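Local structure of N-(5'-phosphoribosyl)anthranilate isomerase (Thermococcus kodakarensis, 5LHF) at residues V6-V11 against R18-Y23; E46-A51 against E72-E77; I55-T60 against P65-A70; E168-A173 against E200-V205; D183-V188 against G192-V197. The protein catalyses the isomerisation of N-(5-phospho-beta-D-ribosyl)anthranilate to 1-(2-carboxyphenylamino)-1-deoxy-D-ribulose 5-phosphate, the third step from chorismate to L-tryptophan. All blocks are in the same frame, centred on the assembly; numbering follows the deposited sequence. Where two conformers were deposited one is given.

Interaction 1: V6-V11 against R18-Y23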
# COMPACT_ATOMS: atom_id res chain seq x y z
N VAL A 6 -3.03 -6.88 6.88
CA VAL A 6 -3.59 -7.04 5.54
C VAL A 6 -4.33 -5.77 5.18
O VAL A 6 -5.21 -5.33 5.92
CB VAL A 6 -4.54 -8.24 5.45
CG1 VAL A 6 -5.10 -8.36 4.03
CG2 VAL A 6 -3.83 -9.52 5.92
N LYS A 7 -3.98 -5.18 4.04
CA LYS A 7 -4.62 -3.97 3.55
C LYS A 7 -5.24 -4.27 2.20
O LYS A 7 -4.59 -4.86 1.34
CB LYS A 7 -3.61 -2.82 3.45
CG LYS A 7 -4.18 -1.55 2.80
CD LYS A 7 -3.22 -0.36 2.96
CE LYS A 7 -3.59 0.79 2.02
NZ LYS A 7 -3.03 0.61 0.64
N ILE A 8 -6.53 -3.94 2.04
CA ILE A 8 -7.20 -4.05 0.75
C ILE A 8 -7.43 -2.63 0.25
O ILE A 8 -8.22 -1.87 0.83
CB ILE A 8 -8.52 -4.83 0.82
CG1 ILE A 8 -8.26 -6.29 1.25
CG2 ILE A 8 -9.23 -4.78 -0.52
CD1 ILE A 8 -9.53 -7.08 1.57
N CYS A 9 -6.75 -2.28 -0.83
CA CYS A 9 -6.67 -0.89 -1.27
C CYS A 9 -7.68 -0.63 -2.37
O CYS A 9 -8.14 -1.54 -3.06
CB CYS A 9 -5.26 -0.57 -1.76
SG CYS A 9 -4.99 1.20 -2.09
N GLY A 10 -8.04 0.65 -2.52
CA GLY A 10 -8.81 1.09 -3.67
C GLY A 10 -10.32 0.96 -3.56
O GLY A 10 -10.98 0.63 -4.55
N VAL A 11 -10.89 1.22 -2.40
CA VAL A 11 -12.35 1.18 -2.31
C VAL A 11 -12.91 2.46 -2.90
O VAL A 11 -12.38 3.56 -2.69
CB VAL A 11 -12.83 0.96 -0.86
CG1 VAL A 11 -12.46 -0.44 -0.38
CG2 VAL A 11 -12.23 2.03 0.07
N ARG A 18 -17.59 -1.30 3.35
CA ARG A 18 -18.15 -2.18 4.37
C ARG A 18 -17.74 -3.64 4.17
O ARG A 18 -17.58 -4.38 5.15
CB ARG A 18 -19.68 -2.05 4.37
CG ARG A 18 -20.17 -0.68 4.79
CD ARG A 18 -19.62 -0.28 6.15
NE ARG A 18 -20.26 0.92 6.67
CZ ARG A 18 -19.66 1.81 7.46
NH1 ARG A 18 -18.38 1.64 7.79
NH2 ARG A 18 -20.32 2.88 7.90
N LEU A 19 -17.60 -4.08 2.91
CA LEU A 19 -17.15 -5.44 2.65
C LEU A 19 -15.72 -5.64 3.14
O LEU A 19 -15.44 -6.56 3.91
CB LEU A 19 -17.25 -5.75 1.15
CG LEU A 19 -16.61 -7.07 0.72
CD1 LEU A 19 -17.29 -8.20 1.53
CD2 LEU A 19 -16.74 -7.27 -0.80
N VAL A 20 -14.81 -4.76 2.71
CA VAL A 20 -13.41 -4.86 3.10
C VAL A 20 -13.24 -4.81 4.62
O VAL A 20 -12.34 -5.44 5.17
CB VAL A 20 -12.62 -3.73 2.40
CG1 VAL A 20 -11.27 -3.49 3.05
CG2 VAL A 20 -12.47 -4.07 0.93
N GLU A 21 -14.11 -4.06 5.31
CA GLU A 21 -13.96 -3.89 6.76
C GLU A 21 -14.19 -5.18 7.53
O GLU A 21 -13.78 -5.28 8.69
CB GLU A 21 -14.93 -2.82 7.25
CG GLU A 21 -14.53 -1.42 6.79
CD GLU A 21 -15.40 -0.34 7.37
OE1 GLU A 21 -14.89 0.78 7.55
OE2 GLU A 21 -16.59 -0.61 7.63
N ARG A 22 -14.83 -6.17 6.91
CA ARG A 22 -15.04 -7.44 7.59
C ARG A 22 -13.80 -8.32 7.59
O ARG A 22 -13.77 -9.33 8.30
CB ARG A 22 -16.22 -8.17 6.94
CG ARG A 22 -17.53 -7.42 7.09
CD ARG A 22 -18.72 -8.36 7.16
NE ARG A 22 -18.89 -9.15 5.95
CZ ARG A 22 -19.43 -8.69 4.82
NH1 ARG A 22 -19.85 -7.43 4.75
NH2 ARG A 22 -19.54 -9.50 3.78
N TYR A 23 -12.77 -7.93 6.83
CA TYR A 23 -11.60 -8.78 6.64
C TYR A 23 -10.27 -8.08 6.88
O TYR A 23 -9.37 -8.70 7.45
CB TYR A 23 -11.61 -9.37 5.22
CG TYR A 23 -12.86 -10.17 4.92
CD1 TYR A 23 -13.98 -9.56 4.34
CD2 TYR A 23 -12.93 -11.52 5.23
CE1 TYR A 23 -15.11 -10.30 4.06
CE2 TYR A 23 -14.07 -12.26 4.95
CZ TYR A 23 -15.15 -11.65 4.37
OH TYR A 23 -16.28 -12.39 4.10

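Interaction 2: E46-A51 against E72-E77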
# COMPACT_ATOMS: atom_id res chain seq x y z
N GLU A 46 -16.16 11.22 2.24
CA GLU A 46 -17.29 10.47 2.80
C GLU A 46 -16.86 9.09 3.25
O GLU A 46 -17.24 8.64 4.35
CB GLU A 46 -18.43 10.37 1.79
CG GLU A 46 -19.55 9.47 2.30
CD GLU A 46 -20.25 10.02 3.52
OE1 GLU A 46 -19.72 9.90 4.65
OE2 GLU A 46 -21.36 10.58 3.37
N LEU A 47 -16.07 8.38 2.44
CA LEU A 47 -15.62 7.06 2.85
C LEU A 47 -14.75 7.16 4.10
O LEU A 47 -14.87 6.35 5.02
CB LEU A 47 -14.86 6.38 1.71
CG LEU A 47 -15.66 6.33 0.40
CD1 LEU A 47 -14.80 5.86 -0.76
CD2 LEU A 47 -16.90 5.43 0.55
N ILE A 48 -13.89 8.19 4.16
CA ILE A 48 -12.99 8.34 5.30
C ILE A 48 -13.79 8.57 6.58
O ILE A 48 -13.41 8.11 7.66
CB ILE A 48 -11.99 9.48 5.01
CG1 ILE A 48 -10.92 8.98 4.01
CG2 ILE A 48 -11.32 10.00 6.28
CD1 ILE A 48 -10.14 10.12 3.34
N GLU A 49 -14.92 9.28 6.47
CA GLU A 49 -15.72 9.57 7.66
C GLU A 49 -16.45 8.33 8.15
O GLU A 49 -16.58 8.13 9.36
CB GLU A 49 -16.72 10.69 7.35
CG GLU A 49 -17.70 10.98 8.49
CD GLU A 49 -18.78 11.97 8.07
OE1 GLU A 49 -19.06 12.08 6.86
OE2 GLU A 49 -19.37 12.62 8.96
N MET A 50 -16.91 7.48 7.24
CA MET A 50 -17.66 6.30 7.65
C MET A 50 -16.80 5.08 7.94
O MET A 50 -17.29 4.12 8.55
CB MET A 50 -18.71 5.96 6.59
CG MET A 50 -19.72 7.08 6.40
SD MET A 50 -20.60 7.51 7.92
CE MET A 50 -22.11 6.56 7.71
N ALA A 51 -15.51 5.10 7.59
CA ALA A 51 -14.66 3.93 7.79
C ALA A 51 -14.52 3.55 9.26
O ALA A 51 -14.40 4.42 10.14
CB ALA A 51 -13.28 4.15 7.17
N GLU A 72 -6.75 18.54 4.29
CA GLU A 72 -7.76 19.45 4.83
C GLU A 72 -9.16 19.09 4.35
O GLU A 72 -10.12 19.15 5.13
CB GLU A 72 -7.46 20.90 4.43
CG GLU A 72 -6.16 21.42 4.98
CD GLU A 72 -5.84 22.82 4.50
OE1 GLU A 72 -4.75 23.33 4.84
OE2 GLU A 72 -6.68 23.41 3.77
N LYS A 73 -9.30 18.73 3.07
CA LYS A 73 -10.64 18.50 2.52
C LYS A 73 -11.21 17.16 2.98
O LYS A 73 -12.44 17.04 3.16
CB LYS A 73 -10.60 18.55 0.99
CG LYS A 73 -10.26 19.92 0.41
CD LYS A 73 -11.37 20.94 0.66
CE LYS A 73 -11.28 22.13 -0.29
NZ LYS A 73 -9.92 22.77 -0.26
N THR A 74 -10.37 16.15 3.18
CA THR A 74 -10.85 14.80 3.48
C THR A 74 -10.84 14.44 4.96
O THR A 74 -11.50 13.47 5.34
CB THR A 74 -10.02 13.75 2.74
OG1 THR A 74 -8.66 13.85 3.16
CG2 THR A 74 -10.11 13.96 1.22
N GLY A 75 -10.07 15.14 5.78
CA GLY A 75 -9.94 14.69 7.14
C GLY A 75 -9.10 13.45 7.33
O GLY A 75 -9.15 12.84 8.40
N ALA A 76 -8.31 13.06 6.33
CA ALA A 76 -7.54 11.82 6.42
C ALA A 76 -6.63 11.83 7.64
O ALA A 76 -6.01 12.84 7.97
CB ALA A 76 -6.69 11.61 5.17
N GLU A 77 -6.55 10.68 8.31
CA GLU A 77 -5.66 10.40 9.42
C GLU A 77 -4.43 9.62 8.97
O GLU A 77 -3.39 9.65 9.66
CB GLU A 77 -6.47 9.58 10.44
CG GLU A 77 -7.60 10.34 11.12
CD GLU A 77 -7.06 11.21 12.22
OE1 GLU A 77 -7.75 12.19 12.63
OE2 GLU A 77 -5.92 10.92 12.68

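Interaction 3: I55-T60 against P65-A70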
# COMPACT_ATOMS: atom_id res chain seq x y z
N ILE A 55 -8.09 3.98 7.18
CA ILE A 55 -8.26 4.11 5.74
C ILE A 55 -7.23 5.12 5.22
O ILE A 55 -7.23 6.29 5.63
CB ILE A 55 -9.70 4.50 5.35
CG1 ILE A 55 -9.81 4.68 3.82
CG2 ILE A 55 -10.20 5.72 6.14
CD1 ILE A 55 -11.25 4.75 3.33
N TYR A 56 -6.34 4.65 4.36
CA TYR A 56 -5.30 5.52 3.82
C TYR A 56 -5.83 6.37 2.67
O TYR A 56 -6.52 5.87 1.78
CB TYR A 56 -4.12 4.67 3.34
CG TYR A 56 -3.33 4.09 4.49
CD1 TYR A 56 -3.76 2.94 5.15
CD2 TYR A 56 -2.17 4.71 4.92
CE1 TYR A 56 -3.04 2.43 6.22
CE2 TYR A 56 -1.46 4.23 5.96
CZ TYR A 56 -1.88 3.08 6.62
OH TYR A 56 -1.12 2.63 7.68
N LEU A 57 -5.49 7.66 2.70
CA LEU A 57 -5.64 8.52 1.52
C LEU A 57 -4.44 8.23 0.63
O LEU A 57 -3.31 8.60 0.98
CB LEU A 57 -5.68 9.99 1.92
CG LEU A 57 -6.07 11.00 0.83
CD1 LEU A 57 -7.53 10.79 0.38
CD2 LEU A 57 -5.86 12.44 1.33
N VAL A 58 -4.67 7.56 -0.50
CA VAL A 58 -3.59 7.03 -1.34
C VAL A 58 -3.42 7.94 -2.55
O VAL A 58 -4.40 8.22 -3.26
CB VAL A 58 -3.91 5.60 -1.80
CG1 VAL A 58 -2.78 5.07 -2.65
CG2 VAL A 58 -4.23 4.67 -0.60
N SER A 59 -2.19 8.37 -2.81
CA SER A 59 -2.00 9.26 -3.96
C SER A 59 -0.55 9.30 -4.42
O SER A 59 0.39 9.06 -3.65
CB SER A 59 -2.47 10.68 -3.64
OG SER A 59 -2.42 11.49 -4.81
N THR A 60 -0.40 9.66 -5.69
CA THR A 60 0.90 9.94 -6.27
C THR A 60 1.23 11.43 -6.28
O THR A 60 2.24 11.83 -6.87
CB THR A 60 0.96 9.41 -7.70
OG1 THR A 60 -0.10 10.01 -8.45
CG2 THR A 60 0.78 7.89 -7.70
N PRO A 65 1.81 21.24 -1.01
CA PRO A 65 0.50 21.94 -1.05
C PRO A 65 -0.63 21.06 -1.56
O PRO A 65 -1.76 21.19 -1.10
CB PRO A 65 0.77 23.13 -1.98
CG PRO A 65 2.23 23.34 -1.91
CD PRO A 65 2.83 21.98 -1.76
N GLU A 66 -0.34 20.21 -2.54
CA GLU A 66 -1.32 19.23 -2.99
C GLU A 66 -1.76 18.32 -1.85
O GLU A 66 -2.96 18.13 -1.62
CB GLU A 66 -0.71 18.41 -4.12
CG GLU A 66 -0.45 19.21 -5.38
CD GLU A 66 0.21 18.38 -6.44
OE1 GLU A 66 1.44 18.19 -6.38
OE2 GLU A 66 -0.52 17.89 -7.33
N TRP A 67 -0.81 17.74 -1.14
CA TRP A 67 -1.18 16.86 -0.03
C TRP A 67 -1.93 17.62 1.06
O TRP A 67 -2.92 17.12 1.60
CB TRP A 67 0.07 16.19 0.56
CG TRP A 67 0.39 14.94 -0.14
CD1 TRP A 67 1.39 14.74 -1.07
CD2 TRP A 67 -0.28 13.67 0.01
NE1 TRP A 67 1.38 13.43 -1.49
CE2 TRP A 67 0.36 12.76 -0.86
CE3 TRP A 67 -1.35 13.23 0.79
CZ2 TRP A 67 -0.04 11.42 -0.96
CZ3 TRP A 67 -1.76 11.91 0.67
CH2 TRP A 67 -1.10 11.02 -0.19
N ALA A 68 -1.45 18.82 1.41
CA ALA A 68 -2.10 19.59 2.46
C ALA A 68 -3.55 19.89 2.12
O ALA A 68 -4.44 19.78 2.96
CB ALA A 68 -1.33 20.90 2.70
N ASN A 69 -3.80 20.31 0.87
CA ASN A 69 -5.18 20.54 0.46
C ASN A 69 -6.02 19.28 0.60
O ASN A 69 -7.17 19.33 1.07
CB ASN A 69 -5.23 21.03 -0.99
CG ASN A 69 -6.66 21.16 -1.49
OD1 ASN A 69 -7.38 22.07 -1.06
ND2 ASN A 69 -7.09 20.24 -2.36
N ALA A 70 -5.48 18.14 0.19
CA ALA A 70 -6.28 16.92 0.21
C ALA A 70 -6.54 16.46 1.64
O ALA A 70 -7.62 15.95 1.95
CB ALA A 70 -5.61 15.82 -0.61

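Interaction 4: E168-A173 against E200-V205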
# COMPACT_ATOMS: atom_id res chain seq x y z
N GLU A 168 -4.15 -16.65 -5.94
CA GLU A 168 -3.36 -17.75 -6.48
C GLU A 168 -1.86 -17.59 -6.26
O GLU A 168 -1.15 -18.60 -6.19
CB GLU A 168 -3.62 -17.91 -7.98
CG GLU A 168 -5.04 -18.33 -8.32
CD GLU A 168 -6.03 -17.18 -8.31
OE1 GLU A 168 -5.62 -16.02 -8.04
OE2 GLU A 168 -7.23 -17.43 -8.56
N ASN A 169 -1.35 -16.35 -6.15
CA ASN A 169 0.10 -16.19 -6.05
C ASN A 169 0.57 -15.64 -4.71
O ASN A 169 1.78 -15.60 -4.48
CB ASN A 169 0.63 -15.32 -7.21
CG ASN A 169 0.29 -13.83 -7.07
OD1 ASN A 169 -0.08 -13.32 -6.01
ND2 ASN A 169 0.43 -13.12 -8.18
N VAL A 170 -0.34 -15.25 -3.81
CA VAL A 170 0.11 -14.58 -2.59
C VAL A 170 0.83 -15.54 -1.65
O VAL A 170 1.73 -15.12 -0.90
CB VAL A 170 -1.06 -13.87 -1.89
CG1 VAL A 170 -1.99 -14.87 -1.22
CG2 VAL A 170 -0.53 -12.86 -0.89
N GLY A 171 0.49 -16.84 -1.68
CA GLY A 171 1.15 -17.79 -0.79
C GLY A 171 2.63 -17.90 -1.08
O GLY A 171 3.46 -17.92 -0.17
N GLU A 172 2.98 -17.93 -2.37
CA GLU A 172 4.39 -17.98 -2.74
C GLU A 172 5.08 -16.66 -2.39
O GLU A 172 6.21 -16.66 -1.88
CB GLU A 172 4.52 -18.29 -4.23
CG GLU A 172 5.96 -18.43 -4.71
CD GLU A 172 6.12 -18.13 -6.19
OE1 GLU A 172 5.20 -17.50 -6.76
OE2 GLU A 172 7.15 -18.51 -6.77
N ALA A 173 4.41 -15.53 -2.63
CA ALA A 173 4.99 -14.24 -2.28
C ALA A 173 5.28 -14.14 -0.78
O ALA A 173 6.32 -13.60 -0.38
CB ALA A 173 4.06 -13.11 -2.72
N GLU A 200 -12.20 -13.79 0.49
CA GLU A 200 -12.09 -14.94 1.38
C GLU A 200 -11.01 -15.91 0.90
O GLU A 200 -10.32 -16.53 1.71
CB GLU A 200 -13.44 -15.63 1.53
CG GLU A 200 -14.40 -14.75 2.31
CD GLU A 200 -15.66 -15.47 2.75
OE1 GLU A 200 -16.06 -16.45 2.09
OE2 GLU A 200 -16.25 -15.03 3.76
N ALA A 201 -10.86 -16.06 -0.42
CA ALA A 201 -9.81 -16.93 -0.93
C ALA A 201 -8.44 -16.36 -0.61
O ALA A 201 -7.51 -17.11 -0.28
CB ALA A 201 -9.96 -17.12 -2.44
N PHE A 202 -8.29 -15.03 -0.72
CA PHE A 202 -7.04 -14.36 -0.37
C PHE A 202 -6.73 -14.52 1.12
O PHE A 202 -5.62 -14.90 1.51
CB PHE A 202 -7.15 -12.88 -0.75
CG PHE A 202 -5.86 -12.12 -0.64
CD1 PHE A 202 -5.53 -11.46 0.54
CD2 PHE A 202 -4.99 -12.04 -1.72
CE1 PHE A 202 -4.36 -10.74 0.63
CE2 PHE A 202 -3.81 -11.32 -1.63
CZ PHE A 202 -3.50 -10.68 -0.45
N MET A 203 -7.72 -14.25 1.97
CA MET A 203 -7.49 -14.30 3.41
C MET A 203 -7.15 -15.71 3.86
O MET A 203 -6.33 -15.89 4.78
CB MET A 203 -8.72 -13.78 4.15
CG MET A 203 -9.04 -12.32 3.87
SD MET A 203 -7.70 -11.19 4.26
CE MET A 203 -7.54 -11.39 6.04
N ALA A 204 -7.77 -16.72 3.25
CA ALA A 204 -7.47 -18.10 3.59
C ALA A 204 -5.98 -18.39 3.46
O ALA A 204 -5.38 -19.04 4.32
CB ALA A 204 -8.28 -19.04 2.71
N VAL A 205 -5.36 -17.90 2.38
CA VAL A 205 -3.93 -18.13 2.18
C VAL A 205 -3.12 -17.39 3.24
O VAL A 205 -2.13 -17.92 3.77
CB VAL A 205 -3.50 -17.70 0.77
CG1 VAL A 205 -2.01 -17.91 0.61
CG2 VAL A 205 -4.25 -18.50 -0.29

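Interaction 5: D183-V188 against G192-V197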
# COMPACT_ATOMS: atom_id res chain seq x y z
N ASP A 183 -0.59 -6.04 0.77
CA ASP A 183 -1.53 -5.08 0.21
C ASP A 183 -2.02 -5.62 -1.13
O ASP A 183 -1.22 -6.06 -1.95
CB ASP A 183 -0.86 -3.71 0.02
CG ASP A 183 -1.79 -2.67 -0.55
OD1 ASP A 183 -2.46 -2.00 0.24
OD2 ASP A 183 -1.83 -2.50 -1.79
N VAL A 184 -3.34 -5.58 -1.34
CA VAL A 184 -3.95 -6.16 -2.54
C VAL A 184 -5.07 -5.23 -3.00
O VAL A 184 -5.77 -4.64 -2.18
CB VAL A 184 -4.49 -7.59 -2.28
CG1 VAL A 184 -5.58 -7.58 -1.22
CG2 VAL A 184 -5.01 -8.24 -3.57
N SER A 185 -5.24 -5.12 -4.32
CA SER A 185 -6.34 -4.33 -4.87
C SER A 185 -7.07 -5.10 -5.96
O SER A 185 -8.09 -5.75 -5.68
CB SER A 185 -5.81 -2.99 -5.41
OG SER A 185 -6.88 -2.17 -5.86
N SER A 186 -6.55 -5.07 -7.20
CA SER A 186 -7.28 -5.73 -8.28
C SER A 186 -7.34 -7.25 -8.11
O SER A 186 -8.22 -7.88 -8.70
CB SER A 186 -6.68 -5.37 -9.64
OG SER A 186 -5.34 -5.79 -9.76
N GLY A 187 -6.43 -7.85 -7.34
CA GLY A 187 -6.48 -9.29 -7.12
C GLY A 187 -7.73 -9.78 -6.41
O GLY A 187 -7.99 -10.99 -6.41
N VAL A 188 -8.50 -8.89 -5.78
CA VAL A 188 -9.73 -9.33 -5.12
C VAL A 188 -10.93 -8.59 -5.70
O VAL A 188 -11.97 -8.45 -5.04
CB VAL A 188 -9.65 -9.18 -3.58
CG1 VAL A 188 -8.61 -10.15 -2.99
CG2 VAL A 188 -9.35 -7.74 -3.17
N GLY A 192 -13.99 -5.42 -11.52
CA GLY A 192 -13.66 -4.14 -10.89
C GLY A 192 -14.35 -3.84 -9.57
O GLY A 192 -14.24 -2.72 -9.08
N VAL A 193 -15.05 -4.80 -8.98
CA VAL A 193 -15.73 -4.57 -7.72
C VAL A 193 -15.09 -5.46 -6.67
O VAL A 193 -14.87 -6.65 -6.92
CB VAL A 193 -17.24 -4.86 -7.83
CG1 VAL A 193 -17.93 -4.63 -6.50
CG2 VAL A 193 -17.85 -4.01 -8.95
N LYS A 194 -14.76 -4.89 -5.51
CA LYS A 194 -14.30 -5.74 -4.41
C LYS A 194 -15.28 -6.89 -4.20
O LYS A 194 -16.49 -6.68 -4.09
CB LYS A 194 -14.14 -4.93 -3.12
CG LYS A 194 -13.15 -3.80 -3.18
CD LYS A 194 -11.81 -4.19 -3.77
CE LYS A 194 -10.93 -2.94 -3.90
NZ LYS A 194 -9.79 -3.08 -4.83
N ASP A 195 -14.75 -8.12 -4.17
CA ASP A 195 -15.56 -9.33 -4.26
C ASP A 195 -15.35 -10.23 -3.05
O ASP A 195 -14.21 -10.60 -2.75
CB ASP A 195 -15.23 -10.09 -5.55
CG ASP A 195 -16.02 -11.37 -5.71
OD1 ASP A 195 -17.18 -11.31 -6.16
OD2 ASP A 195 -15.49 -12.45 -5.37
N ARG A 196 -16.45 -10.62 -2.39
CA ARG A 196 -16.33 -11.33 -1.11
C ARG A 196 -15.66 -12.69 -1.29
O ARG A 196 -14.84 -13.10 -0.45
CB ARG A 196 -17.71 -11.52 -0.47
CG ARG A 196 -17.66 -12.11 0.94
CD ARG A 196 -17.82 -13.64 0.97
NE ARG A 196 -19.07 -14.07 0.33
CZ ARG A 196 -19.40 -15.33 0.12
NH1 ARG A 196 -18.59 -16.31 0.50
NH2 ARG A 196 -20.55 -15.62 -0.48
N VAL A 197 -15.97 -13.41 -2.37
CA VAL A 197 -15.40 -14.74 -2.52
C VAL A 197 -13.91 -14.65 -2.82
O VAL A 197 -13.11 -15.43 -2.29
CB VAL A 197 -16.16 -15.53 -3.59
CG1 VAL A 197 -15.33 -16.72 -4.06
CG2 VAL A 197 -17.52 -15.99 -3.03

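Interaction 1: V6-V11 against R18-Y23
Ile8 and Val20 form a small apolar contact between the first strand of the TIM barrel, 5-9, and the helix 14-20 that follows it, inside the first beta-alpha-beta unit. No hydrogen bond crosses the contact. The two side chains lie alongside each other, running opposite ways, and each branch of Val20 has its own task. Its CG1 stands over the root of the isoleucine, 3.8 Å from Ile8 CB. With CG2 of Ile8 set opposite the backbone N (CG1 at chi1 -63°), that methyl meets CG2 of Val20 at 3.6 Å. Beta-branched residues suit both positions, because the bulk sits close to the backbone where strand and helix come nearest. Replacing Val20 with a serine would probably open a gap over Ile8 and bury a hydroxyl among methyl groups. Around this pair, Ile8 also packs on Ile199 of helix 196-207, and Val20 on Thr27 of the next strand. Toward the end of helix 41-50, Arg18 NH1 forms a salt bridge with Glu21 OE2 at 2.9 Å and also bonds to Met50 O. Beyond the end of the strand, Val11 reaches back to the helix, its CG1 lying 3.9 Å from CG2 of Val20.

Interaction 2: E46-A51 against E72-E77
In the outer helical layer of the TIM barrel, helix 41-50 packs on the C-terminal end of helix 64-74, where Ile48 meets the turn that ends helix 64-74. Ile48 carries the whole of its helix's share. Its two branches divide the work: CG2 lies against the backbone, 3.6 Å from the carbonyl O of Thr74, while CD1 extends farther to rest 3.7 Å from Thr74 CB. The same CD1 methyl also approaches Ala76 CB at 4.2 Å. An isoleucine suits the place because one branch stays short and the other is long enough to enter the turn, and the long arm meets Thr74 at a slant.

Thr74 is turned so that its hydroxyl lies between the backbone N and the carbonyl carbon (chi1 61°). From there OG1 accepts from Ala76 N at 3.3 Å, an ST turn, and it is also hydrogen-bonded to the carbonyl O of Ala70 one helical turn back. The hydroxyl therefore has polar partners although its carbon side faces Ile48. Gly75 leaves the helix with positive phi (73°), a conformation in which a CB would press on the preceding carbonyl oxygen. Beneath the contact Ile48, Thr74 and Ala76 all touch Leu57 of strand 55-59, the layering of helices over a parallel barrel that defines the beta/alpha-barrel fold.

Interaction 3: I55-T60 against P65-A70
Ser59 OG is held by several partners: it is hydrogen-bonded to the carbonyl O of Val31 and to the backbone N of Met61, with weaker bonds to Asn32 O and Ser33 OG. Its torsion, with OG opposite the backbone N (chi1 -173°), serves those loop partners, while the CB of the same residue meets helix 64-74 at 3.7 Å from Trp67 CZ2. A serine suits this buried place because it is small on the helix side and polar on the loop side.

Trp67 fills the interval between strand 55-59 and its helix, whose axes are 11.0 Å apart. The six-membered end of the indole points at the strand, and the carbonyl O of Leu57 lies at the ring edge and in its plane, 3.5 Å from CH2. The carbonyl O of Ser59 also comes near the edge, 3.6 Å from CZ2. Such approaches place slightly positive ring hydrogens near carbonyl oxygens. At the pyrrole end, NE1 is hydrogen-bonded to the carbonyl O of Met61, which should fix the ring's rotation. A leucine in place of Trp67 would probably open a gap between helix and strand and leave the Met61 carbonyl without its indole donor.

One turn on, Leu57 CD2 reaches Ala70 CB at 3.9 Å; an alanine fits where the leucine branch already takes up the space. The strand and helix run at 145° to each other, the near-antiparallel pairing of a beta-alpha-beta unit in a TIM barrel.

Interaction 4: E168-A173 against E200-V205
Val170 is the hub, with Phe202 against one of its methyls and Val205 against the other. CG2 of Val170 approaches the phenyl ring obliquely, 3.7 Å from Phe202 CE2, and the two side chains cross at about a right angle. CG1 instead occupies the place between the backbone N and the carbonyl carbon (chi1 73°), which directs it to Val205 CG1 at 3.5 Å, where the two valines overlap flank to flank, pointing contrary ways.

Beside them Gly171 brings its backbone in closely. Its CA is 3.5 Å from Val205 CG1, tighter than an ordinary carbon contact, and a CB there would crowd the same methyl. Glycine thus suits the spot where the two segments come nearest, with CA atoms of Gly171 and Val205 5.9 Å apart.

The next shell sets the pieces in place. Phe202, its CG opposite the backbone N (chi1 -171°), turns inward to lie also on Val182 and Val184 of the last barrel strand, and on Leu165 and Val188 of the loops. Just before helix 170-177, Asn169 is tied back by hydrogen bonds from ND2 to the carbonyl O of Gly164 and between OD1 and the backbone N of Thr166.

No hydrogen bond or salt bridge spans the two segments, so these last two helices of the TIM barrel are joined here by shape and apolar burial alone.

Interaction 5: D183-V188 against G192-V197
Val188 and Lys194 make the close side of this contact, and a backbone bond next to them ties the segments: Asp195 N gives its hydrogen to the carbonyl O of Val188 at 2.9 Å. The CA of Lys194 lies 3.6 Å from the same oxygen. Val188 packs in the layer between the barrel strands and helix 196-207, on Ile8, Leu198, Ile199 and Phe202, which suits a compact branched residue.

Lys194 supplies the second link. Its chain bends near its root (chi2 -48°) and then runs extended, carrying NZ to the carbonyl O of Ser185, a weak bond of 3.3 Å. Ser185 OG is also 3.2 Å from NZ. The ammonium has stronger partners nearby, a salt bridge to Glu189 OE1 and a hydrogen bond to Cys9 O, and Ser185 OG bonds to that same Cys9 O. A long flexible lysine is well suited to reach acceptors on Ser185, Cys9 and Glu189, which lie in separate parts of the fold.

The two segments belong to the eighth beta-alpha unit of the TIM barrel: strand 181-184 ends here, a short antiparallel pair of strands, 189-190 and 193-194, follows, and helix 196-207 begins. Asp195 stands at the N-cap of that helix, with OD2 hydrogen-bonded to Leu198 N and OD1 in a salt bridge with Arg190 NE.

The other side is looser. Ser186 and Val193 are exposed and contribute little buried surface, and Val193 points away from segment 183-188. Even between the better buried side chains the fit is slack, with Val188 CG2 4.4 Å from Lys194 CD.

In the fold
From the N terminus, interaction 1 closes the short connection from strand 5-9 through helix 14-20. Interaction 2 then spans a longer loop, from helix 41-50 to the end of helix 64-74, and interaction 3 lies within it, also using helix 64-74. Toward the C terminus, interaction 4 bridges helices 170-177 and 196-207, and interaction 5 falls within that span. None of the loops cross. Because strands 5-9 and 181-184 are neighbours, interactions 1 and 5 meet at the seam where the barrel closes, through the salt bridge of Lys7 with Asp183. Interactions 3 and 4 lie on opposite sides of the centre.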